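Local coordinates for protein hydrazine synthase beta subunit (Candidatus Kuenenia stuttgartiensis, PDB 5C2V) that helps form the hydrazine synthase complex, which condenses nitric oxide with ammonium to hydrazine, and may modulate passage of the hydroxylamine intermediate between the active sites of its partner subunits, at residues 68-73 with 79-84; 123-128 with 133-138; 146-151 with 155-160; 324-329 with 333-338. All coordinates share one frame; numbering follows the deposited sequence.

Contact 1. Residues 68-73 with 79-84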
loop_
_atom_site.group_PDB
_atom_site.type_symbol
_atom_site.label_atom_id
_atom_site.label_comp_id
_atom_site.label_asym_id
_atom_site.label_seq_id
_atom_site.Cartn_x
_atom_site.Cartn_y
_atom_site.Cartn_z
ATOM N N PHE B 68 -34.815 -58.521 -3.232
ATOM C CA PHE B 68 -34.031 -58.933 -4.395
ATOM C C PHE B 68 -32.822 -58.036 -4.644
ATOM O O PHE B 68 -32.835 -56.849 -4.322
ATOM C CB PHE B 68 -34.910 -58.958 -5.649
ATOM C CG PHE B 68 -36.084 -59.893 -5.555
ATOM C CD1 PHE B 68 -35.943 -61.238 -5.857
ATOM C CD2 PHE B 68 -37.332 -59.424 -5.175
ATOM C CE1 PHE B 68 -37.022 -62.099 -5.774
ATOM C CE2 PHE B 68 -38.414 -60.280 -5.091
ATOM C CZ PHE B 68 -38.259 -61.620 -5.391
ATOM N N LEU B 69 -31.778 -58.620 -5.224
ATOM C CA LEU B 69 -30.573 -57.878 -5.576
ATOM C C LEU B 69 -30.191 -58.115 -7.033
ATOM O O LEU B 69 -29.873 -59.239 -7.423
ATOM C CB LEU B 69 -29.414 -58.271 -4.659
ATOM C CG LEU B 69 -28.074 -57.583 -4.929
ATOM C CD1 LEU B 69 -28.165 -56.093 -4.640
ATOM C CD2 LEU B 69 -26.965 -58.227 -4.112
ATOM N N TYR B 70 -30.217 -57.055 -7.834
ATOM C CA TYR B 70 -29.846 -57.158 -9.241
ATOM C C TYR B 70 -28.374 -56.816 -9.425
ATOM O O TYR B 70 -27.967 -55.670 -9.246
ATOM C CB TYR B 70 -30.715 -56.236 -10.098
ATOM C CG TYR B 70 -32.125 -56.736 -10.329
ATOM C CD1 TYR B 70 -33.023 -56.861 -9.276
ATOM C CD2 TYR B 70 -32.561 -57.074 -11.604
ATOM C CE1 TYR B 70 -34.312 -57.315 -9.486
ATOM C CE2 TYR B 70 -33.848 -57.528 -11.823
ATOM C CZ TYR B 70 -34.719 -57.646 -10.761
ATOM O OH TYR B 70 -36.001 -58.097 -10.974
ATOM N N VAL B 71 -27.583 -57.815 -9.800
ATOM C CA VAL B 71 -26.136 -57.659 -9.901
ATOM C C VAL B 71 -25.696 -57.572 -11.358
ATOM O O VAL B 71 -26.199 -58.304 -12.207
ATOM C CB VAL B 71 -25.406 -58.830 -9.211
ATOM C CG1 VAL B 71 -23.907 -58.606 -9.217
ATOM C CG2 VAL B 71 -25.912 -59.006 -7.788
ATOM N N CYS B 72 -24.759 -56.674 -11.649
ATOM C CA CYS B 72 -24.255 -56.533 -13.010
ATOM C C CYS B 72 -22.997 -57.356 -13.228
ATOM O O CYS B 72 -21.941 -57.030 -12.694
ATOM C CB CYS B 72 -23.959 -55.065 -13.324
ATOM S SG CYS B 72 -25.388 -54.097 -13.830
ATOM N N ASN B 73 -23.105 -58.402 -14.042
ATOM C CA ASN B 73 -21.941 -59.193 -14.411
ATOM C C ASN B 73 -21.377 -58.676 -15.726
ATOM O O ASN B 73 -21.990 -58.826 -16.790
ATOM C CB ASN B 73 -22.301 -60.675 -14.520
ATOM C CG ASN B 73 -23.067 -61.178 -13.311
ATOM O OD1 ASN B 73 -22.490 -61.417 -12.249
ATOM N ND2 ASN B 73 -24.375 -61.349 -13.469
ATOM N N VAL B 79 -26.891 -59.920 -16.264
ATOM C CA VAL B 79 -27.400 -59.408 -14.998
ATOM C C VAL B 79 -28.014 -60.541 -14.181
ATOM O O VAL B 79 -28.963 -61.190 -14.622
ATOM C CB VAL B 79 -28.463 -58.308 -15.210
ATOM C CG1 VAL B 79 -29.112 -57.932 -13.885
ATOM C CG2 VAL B 79 -27.849 -57.087 -15.879
ATOM N N SER B 80 -27.469 -60.778 -12.994
ATOM C CA SER B 80 -27.983 -61.818 -12.111
ATOM C C SER B 80 -29.088 -61.286 -11.206
ATOM O O SER B 80 -29.019 -60.153 -10.731
ATOM C CB SER B 80 -26.853 -62.403 -11.262
ATOM O OG SER B 80 -25.835 -62.957 -12.078
ATOM N N VAL B 81 -30.110 -62.103 -10.975
ATOM C CA VAL B 81 -31.140 -61.763 -10.002
ATOM C C VAL B 81 -30.972 -62.634 -8.764
ATOM O O VAL B 81 -31.036 -63.860 -8.843
ATOM C CB VAL B 81 -32.558 -61.938 -10.573
ATOM C CG1 VAL B 81 -33.597 -61.586 -9.519
ATOM C CG2 VAL B 81 -32.739 -61.075 -11.811
ATOM N N VAL B 82 -30.753 -61.992 -7.621
ATOM C CA VAL B 82 -30.445 -62.710 -6.391
ATOM C C VAL B 82 -31.562 -62.596 -5.361
ATOM O O VAL B 82 -32.056 -61.503 -5.085
ATOM C CB VAL B 82 -29.132 -62.194 -5.762
ATOM C CG1 VAL B 82 -28.875 -62.862 -4.417
ATOM C CG2 VAL B 82 -27.965 -62.418 -6.711
ATOM N N ASP B 83 -31.959 -63.732 -4.795
ATOM C CA ASP B 83 -32.891 -63.734 -3.679
ATOM C C ASP B 83 -32.105 -63.402 -2.415
ATOM O O ASP B 83 -31.174 -64.120 -2.050
ATOM C CB ASP B 83 -33.589 -65.090 -3.553
ATOM C CG ASP B 83 -34.830 -65.032 -2.685
ATOM O OD1 ASP B 83 -34.691 -64.927 -1.448
ATOM O OD2 ASP B 83 -35.947 -65.101 -3.240
ATOM N N ILE B 84 -32.482 -62.314 -1.751
ATOM C CA ILE B 84 -31.703 -61.801 -0.630
ATOM C C ILE B 84 -31.858 -62.676 0.611
ATOM O O ILE B 84 -30.892 -62.925 1.333
ATOM C CB ILE B 84 -32.102 -60.346 -0.298
ATOM C CG1 ILE B 84 -31.778 -59.434 -1.485
ATOM C CG2 ILE B 84 -31.385 -59.856 0.951
ATOM C CD1 ILE B 84 -32.009 -57.965 -1.218
#
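Strands 68-73 and 79-83 form the middle hairpin of a four-stranded blade in a beta-propeller, and Tyr70 with Val81 gives a clear case of how cross-strand neighbours pack there. The two face each other as a non-hydrogen-bonded antiparallel pair, their side chains running side by side. Val81 CG2 sits over one face of the phenol ring, 4.1 Å from its centroid and 27° off the normal, a CH-pi contact. That methyl is placed by a first torsion of 179°, which sets CG1 anti to the backbone N and CG2 beside it. Val79 CG1 comes within 4.2 Å of Tyr70 CD2 on the same side of the sheet. At the open end of the hairpin, away from its turn, the Phe68 ring meets the carboxylate of Asp83 obliquely, with the planes 74° apart; Asp83 OD1 itself bonds to the backbone of Arg86. On the reverse face Val71 CG2 touches Val82 CG2 at 4.1 Å, and Leu69 CB lies 4.1 Å from Ile84 CG1. Paired backbone bonds, Leu69 with Val82 and Val71 with Ser80, fix this alternation, each N-to-O distance being 2.9 Å. Ser80 OG is held by Glu89. Within the blade the hairpin lies between strands 57-62 and 88-94; Tyr70, Cys72 and Val79 face Ile102 of strand 99-104 in the next blade, whereas Leu69 packs on Ser60 and Val62.

Contact 2. Residues 123-128 with 133-138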
loop_
_atom_site.group_PDB
_atom_site.type_symbol
_atom_site.label_atom_id
_atom_site.label_comp_id
_atom_site.label_asym_id
_atom_site.label_seq_id
_atom_site.Cartn_x
_atom_site.Cartn_y
_atom_site.Cartn_z
ATOM N N ILE B 123 -28.969 -48.474 -22.900
ATOM C CA ILE B 123 -29.484 -48.709 -21.560
ATOM C C ILE B 123 -30.615 -49.725 -21.667
ATOM O O ILE B 123 -31.682 -49.417 -22.193
ATOM C CB ILE B 123 -29.993 -47.420 -20.896
ATOM C CG1 ILE B 123 -28.902 -46.347 -20.912
ATOM C CG2 ILE B 123 -30.448 -47.699 -19.471
ATOM C CD1 ILE B 123 -29.373 -45.000 -20.424
ATOM N N ASP B 124 -30.391 -50.929 -21.154
ATOM C CA ASP B 124 -31.381 -51.992 -21.266
ATOM C C ASP B 124 -32.376 -51.927 -20.116
ATOM O O ASP B 124 -31.989 -51.808 -18.952
ATOM C CB ASP B 124 -30.703 -53.362 -21.306
ATOM C CG ASP B 124 -29.883 -53.569 -22.564
ATOM O OD1 ASP B 124 -30.113 -52.843 -23.553
ATOM O OD2 ASP B 124 -29.010 -54.463 -22.567
ATOM N N VAL B 125 -33.659 -51.994 -20.451
ATOM C CA VAL B 125 -34.709 -51.967 -19.443
ATOM C C VAL B 125 -35.163 -53.389 -19.115
ATOM O O VAL B 125 -35.197 -54.265 -19.980
ATOM C CB VAL B 125 -35.911 -51.107 -19.894
ATOM C CG1 VAL B 125 -35.437 -49.733 -20.333
ATOM C CG2 VAL B 125 -36.663 -51.776 -21.022
ATOM N N ILE B 126 -35.476 -53.616 -17.845
ATOM C CA ILE B 126 -35.850 -54.938 -17.362
ATOM C C ILE B 126 -37.086 -54.876 -16.470
ATOM O O ILE B 126 -37.092 -54.181 -15.458
ATOM C CB ILE B 126 -34.697 -55.593 -16.572
ATOM C CG1 ILE B 126 -33.523 -55.913 -17.500
ATOM C CG2 ILE B 126 -35.176 -56.850 -15.867
ATOM C CD1 ILE B 126 -32.323 -56.496 -16.785
ATOM N N ASP B 127 -38.132 -55.604 -16.847
ATOM C CA ASP B 127 -39.320 -55.699 -16.008
ATOM C C ASP B 127 -39.041 -56.628 -14.831
ATOM O O ASP B 127 -38.442 -57.687 -15.002
ATOM C CB ASP B 127 -40.519 -56.201 -16.812
ATOM C CG ASP B 127 -41.790 -56.251 -15.988
ATOM O OD1 ASP B 127 -42.423 -55.191 -15.805
ATOM O OD2 ASP B 127 -42.150 -57.349 -15.514
ATOM N N THR B 128 -39.468 -56.231 -13.635
ATOM C CA THR B 128 -39.179 -57.015 -12.438
ATOM C C THR B 128 -40.113 -58.221 -12.310
ATOM O O THR B 128 -39.734 -59.247 -11.744
ATOM C CB THR B 128 -39.268 -56.147 -11.159
ATOM O OG1 THR B 128 -38.689 -56.855 -10.056
ATOM C CG2 THR B 128 -40.711 -55.789 -10.832
ATOM N N LYS B 133 -35.651 -58.782 -20.035
ATOM C CA LYS B 133 -35.201 -57.557 -20.663
ATOM C C LYS B 133 -36.219 -57.143 -21.713
ATOM O O LYS B 133 -36.375 -57.781 -22.754
ATOM C CB LYS B 133 -33.828 -57.755 -21.305
ATOM C CG LYS B 133 -33.400 -56.573 -22.187
ATOM C CD LYS B 133 -32.142 -56.874 -23.010
ATOM C CE LYS B 133 -31.972 -55.877 -24.177
ATOM N NZ LYS B 133 -30.841 -56.246 -25.103
ATOM N N VAL B 134 -36.885 -56.022 -21.459
ATOM C CA VAL B 134 -37.943 -55.583 -22.350
ATOM C C VAL B 134 -37.393 -54.986 -23.656
ATOM O O VAL B 134 -37.576 -55.544 -24.743
ATOM C CB VAL B 134 -38.852 -54.538 -21.673
ATOM C CG1 VAL B 134 -39.921 -54.071 -22.659
ATOM C CG2 VAL B 134 -39.499 -55.085 -20.391
ATOM N N ARG B 135 -36.718 -53.847 -23.558
ATOM C CA ARG B 135 -36.145 -53.229 -24.748
ATOM C C ARG B 135 -34.844 -52.500 -24.437
ATOM O O ARG B 135 -34.302 -52.636 -23.346
ATOM C CB ARG B 135 -37.137 -52.258 -25.383
ATOM C CG ARG B 135 -37.775 -51.310 -24.392
ATOM C CD ARG B 135 -38.036 -49.954 -24.995
ATOM N NE ARG B 135 -38.715 -50.066 -26.276
ATOM C CZ ARG B 135 -38.792 -49.076 -27.154
ATOM N NH1 ARG B 135 -38.231 -47.907 -26.880
ATOM N NH2 ARG B 135 -39.426 -49.257 -28.303
ATOM N N SER B 136 -34.325 -51.749 -25.408
ATOM C CA SER B 136 -33.099 -50.985 -25.190
ATOM C C SER B 136 -33.293 -49.520 -25.568
ATOM O O SER B 136 -33.929 -49.208 -26.572
ATOM C CB SER B 136 -31.934 -51.584 -25.985
ATOM O OG SER B 136 -31.669 -52.914 -25.576
ATOM N N ILE B 137 -32.751 -48.628 -24.746
ATOM C CA ILE B 137 -32.784 -47.197 -25.023
ATOM C C ILE B 137 -31.414 -46.742 -25.512
ATOM O O ILE B 137 -30.430 -46.813 -24.777
ATOM C CB ILE B 137 -33.185 -46.383 -23.779
ATOM C CG1 ILE B 137 -34.525 -46.876 -23.227
ATOM C CG2 ILE B 137 -33.248 -44.902 -24.112
ATOM C CD1 ILE B 137 -34.990 -46.131 -21.994
ATOM N N TYR B 138 -31.356 -46.279 -26.756
ATOM C CA TYR B 138 -30.087 -45.901 -27.369
ATOM C C TYR B 138 -29.670 -44.489 -26.974
ATOM O O TYR B 138 -30.420 -43.533 -27.164
ATOM C CB TYR B 138 -30.177 -46.017 -28.893
ATOM C CG TYR B 138 -30.344 -47.436 -29.395
ATOM C CD1 TYR B 138 -30.114 -48.522 -28.559
ATOM C CD2 TYR B 138 -30.731 -47.687 -30.705
ATOM C CE1 TYR B 138 -30.267 -49.819 -29.014
ATOM C CE2 TYR B 138 -30.885 -48.981 -31.169
ATOM C CZ TYR B 138 -30.652 -50.042 -30.318
ATOM O OH TYR B 138 -30.804 -51.330 -30.776
#
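Val125 faces two residues at once, Val134 and Arg135, and so marks a beta bulge in the hairpin of strands 122-127 and 132-137, the last two strands of a propeller blade. Backbone bonding shows the shift in register: Val125 N donates to Arg135 O at 3.0 Å, while Val125 O accepts from Val134 N at 2.9 Å. Beyond the bulge, Ile123 and Ile137 exchange a regular pair of bonds. The polar interactions gather on the carboxylate of Asp124. Ser136 OG donates to Asp124 OD1 at 2.6 Å, approaching from above the carboxylate plane, 44° out of it. The other oxygen accepts from Gly96 N and also faces the ammonium of Lys133, whose extended side chain runs across Asp124 to form a long salt bridge, OD2 to NZ 3.6 Å. Several partners thus share one buried carboxylate, which probably steadies its charge. Apolar packing turns on the two methyls of Val125. With chi1 at -52°, CG1 is anti to the carbonyl carbon and meets Ile137 CD1 at 4.0 Å, the two side chains crossing at about a right angle; CG2 is directed into the bulge, where it lies 3.6 Å from both Val134 CB and Arg135 CG.

Contact 3. Residues 146-151 with 155-160; sequences MVEISP and TLVAIL
Leu156 packs tightly against Val147 and Ile149: its CD2 methyl lies 3.7 Å from both Val147 CB and Ile149 CG1, spanning the interval between two residues that alternate along the facing strand. Leu156 CD1 turns to Val147 CG1 at 3.9 Å, and Val147 CG1 also lies 4.0 Å from Ala158 CB. The leucine reaches across because its CG is anti to the backbone N (chi1 -176°). Ile123 of the preceding blade packs on Val147, Leu156 and Ala158 here. The hairpin is the inner half of a propeller blade, strand 144-149 being its first strand and 155-160 its second, and its other face looks toward strand 190-197 of the following blade, where Val157 and Ile159 pack on Val195. On this face only the near ends of Glu148 and Met146 meet the partner strand. Glu148 CB lies 3.6 Å from Val157 CG2 before the chain of this partly exposed residue bends off to bond through OE1 with Tyr197 N; Met146 likewise offers CB to Ile159 CD1, while the rest of the bent chain turns from the partner strand. Toward the partly exposed Thr155 the contact becomes polar. Thr155 OG1 donates to Ser150 OG at 2.6 Å, and Thr155 N reaches the same oxygen at 3.2 Å. Ser150 OG also bonds to Asp152 OD1, a third hydrogen bond on that oxygen. Ser150 N returns an almost straight bond to Thr155 O, 178° at the hydrogen.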
loop_
_atom_site.group_PDB
_atom_site.type_symbol
_atom_site.label_atom_id
_atom_site.label_comp_id
_atom_site.label_asym_id
_atom_site.label_seq_id
_atom_site.Cartn_x
_atom_site.Cartn_y
_atom_site.Cartn_z
ATOM N N MET B 146 -22.862 -45.285 -16.083
ATOM C CA MET B 146 -23.801 -45.433 -14.979
ATOM C C MET B 146 -25.067 -44.647 -15.297
ATOM O O MET B 146 -25.021 -43.686 -16.064
ATOM C CB MET B 146 -23.159 -44.943 -13.673
ATOM C CG MET B 146 -24.083 -44.852 -12.466
ATOM S SD MET B 146 -24.735 -46.441 -11.925
ATOM C CE MET B 146 -23.453 -46.959 -10.788
ATOM N N VAL B 147 -26.198 -45.049 -14.724
ATOM C CA VAL B 147 -27.397 -44.235 -14.832
ATOM C C VAL B 147 -27.789 -43.717 -13.455
ATOM O O VAL B 147 -27.155 -44.061 -12.464
ATOM C CB VAL B 147 -28.566 -45.031 -15.430
ATOM C CG1 VAL B 147 -28.281 -45.380 -16.882
ATOM C CG2 VAL B 147 -28.824 -46.286 -14.610
ATOM N N GLU B 148 -28.812 -42.873 -13.402
ATOM C CA GLU B 148 -29.429 -42.485 -12.137
ATOM C C GLU B 148 -30.887 -42.097 -12.371
ATOM O O GLU B 148 -31.205 -41.470 -13.382
ATOM C CB GLU B 148 -28.651 -41.336 -11.485
ATOM C CG GLU B 148 -29.301 -40.725 -10.247
ATOM C CD GLU B 148 -29.078 -41.537 -8.982
ATOM O OE1 GLU B 148 -28.803 -40.928 -7.926
ATOM O OE2 GLU B 148 -29.197 -42.778 -9.030
ATOM N N ILE B 149 -31.765 -42.433 -11.433
ATOM C CA ILE B 149 -33.174 -42.082 -11.570
ATOM C C ILE B 149 -33.564 -40.961 -10.611
ATOM O O ILE B 149 -33.224 -40.991 -9.428
ATOM C CB ILE B 149 -34.091 -43.297 -11.332
ATOM C CG1 ILE B 149 -33.656 -44.472 -12.209
ATOM C CG2 ILE B 149 -35.542 -42.936 -11.609
ATOM C CD1 ILE B 149 -34.558 -45.680 -12.100
ATOM N N SER B 150 -34.272 -39.969 -11.140
ATOM C CA SER B 150 -34.740 -38.833 -10.355
ATOM C C SER B 150 -35.747 -39.272 -9.292
ATOM O O SER B 150 -36.418 -40.290 -9.457
ATOM C CB SER B 150 -35.359 -37.782 -11.277
ATOM O OG SER B 150 -36.447 -38.322 -12.008
ATOM N N PRO B 151 -35.847 -38.507 -8.190
ATOM C CA PRO B 151 -36.771 -38.831 -7.094
ATOM C C PRO B 151 -38.232 -38.940 -7.533
ATOM O O PRO B 151 -38.984 -39.707 -6.932
ATOM C CB PRO B 151 -36.586 -37.661 -6.116
ATOM C CG PRO B 151 -35.901 -36.588 -6.903
ATOM C CD PRO B 151 -35.045 -37.313 -7.883
ATOM N N THR B 155 -37.583 -39.194 -14.917
ATOM C CA THR B 155 -36.399 -38.891 -15.719
ATOM C C THR B 155 -35.200 -39.759 -15.345
ATOM O O THR B 155 -35.021 -40.131 -14.184
ATOM C CB THR B 155 -35.995 -37.406 -15.596
ATOM O OG1 THR B 155 -36.147 -36.977 -14.239
ATOM C CG2 THR B 155 -36.865 -36.539 -16.494
ATOM N N LEU B 156 -34.383 -40.070 -16.345
ATOM C CA LEU B 156 -33.241 -40.961 -16.180
ATOM C C LEU B 156 -31.989 -40.338 -16.793
ATOM O O LEU B 156 -31.922 -40.144 -18.001
ATOM C CB LEU B 156 -33.549 -42.317 -16.830
ATOM C CG LEU B 156 -32.607 -43.526 -16.762
ATOM C CD1 LEU B 156 -31.519 -43.466 -17.832
ATOM C CD2 LEU B 156 -32.000 -43.693 -15.381
ATOM N N VAL B 157 -30.988 -40.042 -15.970
ATOM C CA VAL B 157 -29.753 -39.462 -16.487
ATOM C C VAL B 157 -28.702 -40.542 -16.705
ATOM O O VAL B 157 -28.607 -41.493 -15.931
ATOM C CB VAL B 157 -29.186 -38.374 -15.548
ATOM C CG1 VAL B 157 -30.109 -37.169 -15.515
ATOM C CG2 VAL B 157 -28.964 -38.927 -14.151
ATOM N N ALA B 158 -27.924 -40.401 -17.772
ATOM C CA ALA B 158 -26.862 -41.359 -18.056
ATOM C C ALA B 158 -25.562 -40.657 -18.419
ATOM O O ALA B 158 -25.512 -39.886 -19.376
ATOM C CB ALA B 158 -27.281 -42.299 -19.173
ATOM N N ILE B 159 -24.512 -40.921 -17.650
ATOM C CA ILE B 159 -23.198 -40.405 -17.996
ATOM C C ILE B 159 -22.613 -41.219 -19.137
ATOM O O ILE B 159 -22.486 -42.442 -19.048
ATOM C CB ILE B 159 -22.224 -40.426 -16.802
ATOM C CG1 ILE B 159 -22.330 -41.749 -16.042
ATOM C CG2 ILE B 159 -22.497 -39.255 -15.876
ATOM C CD1 ILE B 159 -21.272 -41.925 -14.983
ATOM N N LEU B 160 -22.255 -40.534 -20.215
ATOM C CA LEU B 160 -21.621 -41.200 -21.334
ATOM C C LEU B 160 -20.128 -40.963 -21.251
ATOM O O LEU B 160 -19.653 -39.846 -21.456
ATOM C CB LEU B 160 -22.168 -40.691 -22.667
ATOM C CG LEU B 160 -23.684 -40.568 -22.800
ATOM C CD1 LEU B 160 -24.046 -40.046 -24.181
ATOM C CD2 LEU B 160 -24.360 -41.902 -22.531
#

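Contact 4. Residues 324-329 with 333-338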
loop_
_atom_site.group_PDB
_atom_site.type_symbol
_atom_site.label_atom_id
_atom_site.label_comp_id
_atom_site.label_asym_id
_atom_site.label_seq_id
_atom_site.Cartn_x
_atom_site.Cartn_y
_atom_site.Cartn_z
ATOM N N SER B 324 -15.911 -47.307 -4.674
ATOM C CA SER B 324 -17.338 -47.060 -4.484
ATOM C C SER B 324 -17.695 -46.695 -3.045
ATOM O O SER B 324 -17.057 -47.156 -2.101
ATOM C CB SER B 324 -18.146 -48.286 -4.916
ATOM O OG SER B 324 -19.537 -48.029 -4.859
ATOM N N VAL B 325 -18.721 -45.864 -2.891
ATOM C CA VAL B 325 -19.201 -45.469 -1.571
ATOM C C VAL B 325 -20.722 -45.523 -1.492
ATOM O O VAL B 325 -21.410 -45.414 -2.508
ATOM C CB VAL B 325 -18.737 -44.045 -1.195
ATOM C CG1 VAL B 325 -17.250 -44.031 -0.871
ATOM C CG2 VAL B 325 -19.065 -43.065 -2.311
ATOM N N CYS B 326 -21.246 -45.694 -0.281
ATOM C CA CYS B 326 -22.692 -45.664 -0.074
ATOM C C CYS B 326 -23.042 -45.142 1.316
ATOM O O CYS B 326 -22.203 -45.135 2.215
ATOM C CB CYS B 326 -23.300 -47.053 -0.285
ATOM S SG CYS B 326 -22.880 -48.263 0.990
ATOM N N LEU B 327 -24.286 -44.708 1.486
ATOM C CA LEU B 327 -24.730 -44.134 2.752
ATOM C C LEU B 327 -25.865 -44.920 3.391
ATOM O O LEU B 327 -26.651 -45.576 2.704
ATOM C CB LEU B 327 -25.177 -42.684 2.552
ATOM C CG LEU B 327 -24.107 -41.614 2.351
ATOM C CD1 LEU B 327 -24.761 -40.303 1.966
ATOM C CD2 LEU B 327 -23.283 -41.444 3.613
ATOM N N SER B 328 -25.947 -44.845 4.715
ATOM C CA SER B 328 -27.102 -45.350 5.441
ATOM C C SER B 328 -28.261 -44.378 5.232
ATOM O O SER B 328 -28.034 -43.189 5.014
ATOM C CB SER B 328 -26.781 -45.512 6.929
ATOM O OG SER B 328 -26.408 -44.274 7.510
ATOM N N PRO B 329 -29.506 -44.880 5.284
ATOM C CA PRO B 329 -30.680 -44.032 5.032
ATOM C C PRO B 329 -30.790 -42.834 5.979
ATOM O O PRO B 329 -31.424 -41.841 5.621
ATOM C CB PRO B 329 -31.860 -44.994 5.235
ATOM C CG PRO B 329 -31.304 -46.150 6.002
ATOM C CD PRO B 329 -29.888 -46.277 5.548
ATOM N N PHE B 333 -23.728 -42.629 8.524
ATOM C CA PHE B 333 -22.601 -43.513 8.241
ATOM C C PHE B 333 -22.336 -43.668 6.745
ATOM O O PHE B 333 -23.263 -43.818 5.948
ATOM C CB PHE B 333 -22.830 -44.889 8.870
ATOM C CG PHE B 333 -22.818 -44.878 10.372
ATOM C CD1 PHE B 333 -21.621 -44.821 11.065
ATOM C CD2 PHE B 333 -24.001 -44.931 11.090
ATOM C CE1 PHE B 333 -21.604 -44.810 12.447
ATOM C CE2 PHE B 333 -23.989 -44.922 12.473
ATOM C CZ PHE B 333 -22.788 -44.861 13.151
ATOM N N CYS B 334 -21.060 -43.633 6.377
ATOM C CA CYS B 334 -20.642 -43.789 4.989
ATOM C C CYS B 334 -19.682 -44.964 4.841
ATOM O O CYS B 334 -18.676 -45.044 5.541
ATOM C CB CYS B 334 -19.980 -42.506 4.479
ATOM S SG CYS B 334 -19.416 -42.592 2.763
ATOM N N TYR B 335 -19.993 -45.871 3.923
ATOM C CA TYR B 335 -19.162 -47.049 3.708
ATOM C C TYR B 335 -18.407 -46.954 2.389
ATOM O O TYR B 335 -18.980 -46.581 1.361
ATOM C CB TYR B 335 -20.018 -48.317 3.739
ATOM C CG TYR B 335 -20.844 -48.454 4.996
ATOM C CD1 TYR B 335 -20.318 -49.047 6.136
ATOM C CD2 TYR B 335 -22.150 -47.982 5.046
ATOM C CE1 TYR B 335 -21.069 -49.171 7.288
ATOM C CE2 TYR B 335 -22.909 -48.101 6.194
ATOM C CZ TYR B 335 -22.364 -48.696 7.313
ATOM O OH TYR B 335 -23.116 -48.817 8.459
ATOM N N ALA B 336 -17.120 -47.292 2.426
ATOM C CA ALA B 336 -16.276 -47.230 1.236
ATOM C C ALA B 336 -15.639 -48.582 0.921
ATOM O O ALA B 336 -14.955 -49.166 1.762
ATOM C CB ALA B 336 -15.202 -46.168 1.409
ATOM N N ALA B 337 -15.859 -49.068 -0.297
ATOM C CA ALA B 337 -15.353 -50.373 -0.717
ATOM C C ALA B 337 -13.941 -50.282 -1.294
ATOM O O ALA B 337 -13.707 -49.602 -2.291
ATOM C CB ALA B 337 -16.297 -51.002 -1.731
ATOM N N ASN B 338 -13.014 -50.994 -0.663
ATOM C CA ASN B 338 -11.605 -50.991 -1.037
ATOM C C ASN B 338 -11.173 -52.304 -1.689
ATOM O O ASN B 338 -11.151 -53.366 -1.040
ATOM C CB ASN B 338 -10.739 -50.707 0.188
ATOM C CG ASN B 338 -11.256 -49.540 1.004
ATOM O OD1 ASN B 338 -11.731 -48.546 0.455
ATOM N ND2 ASN B 338 -11.183 -49.662 2.324
#
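Cys326 and Tyr335 stand side by side on one face of the hairpin formed by strands 322-327 and 333-338, the first two strands of the last propeller blade. The sulfur is 5.3 Å from the centroid of the tyrosine ring and 71° off its normal, an oblique sulfur-aromatic contact in which SG also touches Tyr335 CB at 4.0 Å. It gets there through chi1 of 70°, which sets SG between the backbone N and the carbonyl carbon. Ile18 of strand 15-20 packs on both residues, so this face meets the first blade. The opposite face is aliphatic apart from Cys334. Val325 CG1 meets Ala336 CB at 3.7 Å, and Leu327 extends CD2 across to Cys334 CB at 3.6 Å; Tyr269 of the preceding blade lies against Leu327 and Cys334. Phe333, near the turn, directs its ring away from the partner strand, toward Arg348 in a cation-pi contact and Ile6 of the gamma subunit. Ser328 OG lies off the edge of the ring, near its plane, and 3.9 Å from Phe333 CB. Ser328 N donates to Phe333 O at 3.1 Å. Ser328 OG bonds to Asp330 OD1 and receives a weak bond from Phe333 N at 3.3 Å.

Overall arrangement
Read from the N terminus, the four contacts close short hairpin loops in series, none nesting in or crossing another. Contacts 1, 2 and 3 fall in three consecutive blades, but at different depths: the middle strands, then the outer pair, then the inner pair. Contact 4 lies much later, in the final blade, across the chain's centre from contact 3. Neighbouring blades are joined directly: Tyr70 OH of contact 1 probably hydrogen-bonds to Thr128 OG1 of contact 2 at 3.1 Å, and Ile123 of contact 2 packs into the apolar face of contact 3. Contact 4 touches none of the others; it joins the last blade to the first, completing the seven-bladed ring.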